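Local atomic coordinates of putative acetyltransferase (Clostridium difficile, PDB entry 3DSB), a protein that probably transfers an acyl group, such as acetyl from acetyl-CoA, to an acceptor molecule, as expected of a GNAT-family acetyltransferase. Residues A[88-93]-A[104-109]. Sequence-based numbering, arbitrary orientation.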
loop_
_atom_site.group_PDB
_atom_site.type_symbol
_atom_site.label_atom_id
_atom_site.label_comp_id
_atom_site.label_asym_id
_atom_site.label_seq_id
_atom_site.Cartn_x
_atom_site.Cartn_y
_atom_site.Cartn_z
ATOM N N GLN A 88 -6.551 1.904 -6.590
ATOM C CA GLN A 88 -5.814 3.149 -6.838
ATOM C C GLN A 88 -6.438 4.043 -7.887
ATOM O O GLN A 88 -6.210 5.243 -7.895
ATOM C CB GLN A 88 -4.360 2.861 -7.249
ATOM C CG GLN A 88 -3.587 2.020 -6.248
ATOM C CD GLN A 88 -3.390 2.649 -4.870
ATOM O OE1 GLN A 88 -3.757 3.814 -4.636
ATOM N NE2 GLN A 88 -2.813 1.858 -3.940
ATOM N N SER A 89 -7.251 3.477 -8.782
ATOM C CA SER A 89 -7.869 4.279 -9.822
ATOM C C SER A 89 -9.030 3.562 -10.470
ATOM O O SER A 89 -9.031 2.344 -10.604
ATOM C CB SER A 89 -6.847 4.580 -10.917
ATOM O OG SER A 89 -6.412 3.368 -11.538
ATOM N N VAL A 90 -10.000 4.353 -10.898
ATOM C CA VAL A 90 -11.097 3.877 -11.752
ATOM C C VAL A 90 -11.385 4.987 -12.759
ATOM O O VAL A 90 -11.486 6.155 -12.391
ATOM C CB VAL A 90 -12.399 3.597 -10.951
ATOM C CG1 VAL A 90 -13.453 2.938 -11.849
ATOM C CG2 VAL A 90 -12.170 2.771 -9.666
ATOM N N TYR A 91 -11.580 4.629 -14.028
ATOM C CA TYR A 91 -11.895 5.655 -15.043
ATOM C C TYR A 91 -12.781 5.002 -16.105
ATOM O O TYR A 91 -12.513 3.861 -16.553
ATOM C CB TYR A 91 -10.613 6.159 -15.738
ATOM C CG TYR A 91 -10.897 7.271 -16.723
ATOM C CD1 TYR A 91 -11.086 8.580 -16.269
ATOM C CD2 TYR A 91 -11.022 7.021 -18.086
ATOM C CE1 TYR A 91 -11.394 9.604 -17.148
ATOM C CE2 TYR A 91 -11.316 8.070 -18.973
ATOM C CZ TYR A 91 -11.486 9.354 -18.496
ATOM O OH TYR A 91 -11.780 10.386 -19.400
ATOM N N VAL A 92 -13.763 5.765 -16.545
ATOM C CA VAL A 92 -14.689 5.334 -17.589
ATOM C C VAL A 92 -14.633 6.391 -18.695
ATOM O O VAL A 92 -14.834 7.586 -18.429
ATOM C CB VAL A 92 -16.147 5.224 -17.052
ATOM C CG1 VAL A 92 -17.126 4.763 -18.203
ATOM C CG2 VAL A 92 -16.238 4.277 -15.875
ATOM N N ASP A 93 -14.367 5.958 -19.923
ATOM C CA ASP A 93 -14.406 6.837 -21.101
ATOM C C ASP A 93 -15.730 7.599 -21.139
ATOM O O ASP A 93 -16.798 7.021 -20.893
ATOM C CB ASP A 93 -14.258 5.909 -22.326
ATOM C CG ASP A 93 -14.280 6.619 -23.659
ATOM O OD1 ASP A 93 -15.136 7.499 -23.922
ATOM O OD2 ASP A 93 -13.429 6.210 -24.473
ATOM N N TYR A 104 -19.857 -1.763 -12.131
ATOM C CA TYR A 104 -19.487 -3.106 -12.599
ATOM C C TYR A 104 -18.025 -3.393 -12.237
ATOM O O TYR A 104 -17.679 -4.511 -11.787
ATOM C CB TYR A 104 -19.655 -3.273 -14.115
ATOM C CG TYR A 104 -21.063 -3.444 -14.621
ATOM C CD1 TYR A 104 -21.900 -4.414 -14.090
ATOM C CD2 TYR A 104 -21.538 -2.619 -15.635
ATOM C CE1 TYR A 104 -23.217 -4.555 -14.572
ATOM C CE2 TYR A 104 -22.840 -2.746 -16.131
ATOM C CZ TYR A 104 -23.666 -3.705 -15.583
ATOM O OH TYR A 104 -24.968 -3.813 -16.075
ATOM N N LEU A 105 -17.155 -2.411 -12.469
ATOM C CA LEU A 105 -15.723 -2.610 -12.160
ATOM C C LEU A 105 -15.504 -2.734 -10.672
ATOM O O LEU A 105 -14.799 -3.620 -10.209
ATOM C CB LEU A 105 -14.892 -1.448 -12.725
ATOM C CG LEU A 105 -14.766 -1.447 -14.250
ATOM C CD1 LEU A 105 -14.085 -0.179 -14.670
ATOM C CD2 LEU A 105 -14.002 -2.685 -14.710
ATOM N N PHE A 106 -16.109 -1.834 -9.906
ATOM C CA PHE A 106 -15.884 -1.848 -8.462
ATOM C C PHE A 106 -16.394 -3.157 -7.847
ATOM O O PHE A 106 -15.744 -3.767 -6.981
ATOM C CB PHE A 106 -16.597 -0.639 -7.870
ATOM C CG PHE A 106 -15.787 0.080 -6.881
ATOM C CD1 PHE A 106 -14.976 1.155 -7.251
ATOM C CD2 PHE A 106 -15.834 -0.314 -5.559
ATOM C CE1 PHE A 106 -14.162 1.827 -6.282
ATOM C CE2 PHE A 106 -15.071 0.333 -4.602
ATOM C CZ PHE A 106 -14.231 1.403 -4.965
ATOM N N ASN A 107 -17.571 -3.592 -8.293
ATOM C CA ASN A 107 -18.140 -4.835 -7.779
ATOM C C ASN A 107 -17.366 -6.060 -8.239
ATOM O O ASN A 107 -17.296 -7.075 -7.524
ATOM C CB ASN A 107 -19.636 -4.901 -8.098
ATOM C CG ASN A 107 -20.448 -4.008 -7.179
ATOM O OD1 ASN A 107 -20.130 -3.892 -6.001
ATOM N ND2 ASN A 107 -21.469 -3.344 -7.720
ATOM N N TYR A 108 -16.758 -5.980 -9.423
ATOM C CA TYR A 108 -15.875 -7.045 -9.881
ATOM C C TYR A 108 -14.694 -7.227 -8.921
ATOM O O TYR A 108 -14.348 -8.347 -8.564
ATOM C CB TYR A 108 -15.354 -6.706 -11.291
ATOM C CG TYR A 108 -14.646 -7.845 -12.012
ATOM C CD1 TYR A 108 -15.392 -8.737 -12.782
ATOM C CD2 TYR A 108 -13.256 -8.010 -11.957
ATOM C CE1 TYR A 108 -14.816 -9.773 -13.456
ATOM C CE2 TYR A 108 -12.652 -9.105 -12.652
ATOM C CZ TYR A 108 -13.456 -9.959 -13.398
ATOM O OH TYR A 108 -12.920 -11.050 -14.115
ATOM N N ILE A 109 -14.092 -6.137 -8.489
ATOM C CA ILE A 109 -12.970 -6.225 -7.554
ATOM C C ILE A 109 -13.480 -6.692 -6.179
ATOM O O ILE A 109 -12.823 -7.508 -5.522
ATOM C CB ILE A 109 -12.202 -4.888 -7.485
ATOM C CG1 ILE A 109 -11.724 -4.466 -8.891
ATOM C CG2 ILE A 109 -11.077 -4.977 -6.450
ATOM C CD1 ILE A 109 -10.911 -5.478 -9.641
#
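Val90 sets its two methyls against two neighbours on the helix, Leu105 and Phe106. Its CG2 lies 4.0 Å from Phe106 CE1 and equally near CD1, approaching the ring obliquely at its CD1-CE1 bond, while the two side chains cross at about a right angle. The other branch reaches Leu105: Val90 CG1 stands 4.3 Å from Leu105 CD1, a looser touch. The split follows from the valine rotamer, with CG1 anti to the backbone N (chi1 -173°) and CG2 beside that N. A beta-branched residue suits a strand and offers two methyls at a fixed spread; leucine carries its branch farther out from the helix, and phenylalanine supplies a broad ring. The CB of Leu105 points at the strand, whereas the CB of Phe106 is directed to one side and its ring comes nearer to the strand, at an unusual chi1 of -136°. Around that ring lie Phe102, in a nearly parallel plane, Met122 and Leu124 of strand 119-127, and Leu140 and Met142; Leu105 also rests on Ala68. The helix thus packs on the sheet within the beta-alpha-beta unit 82-92, 101-115 and 119-127 of the GNAT fold. With no hydrogen bond across it, the contact depends on dispersion and the exclusion of water.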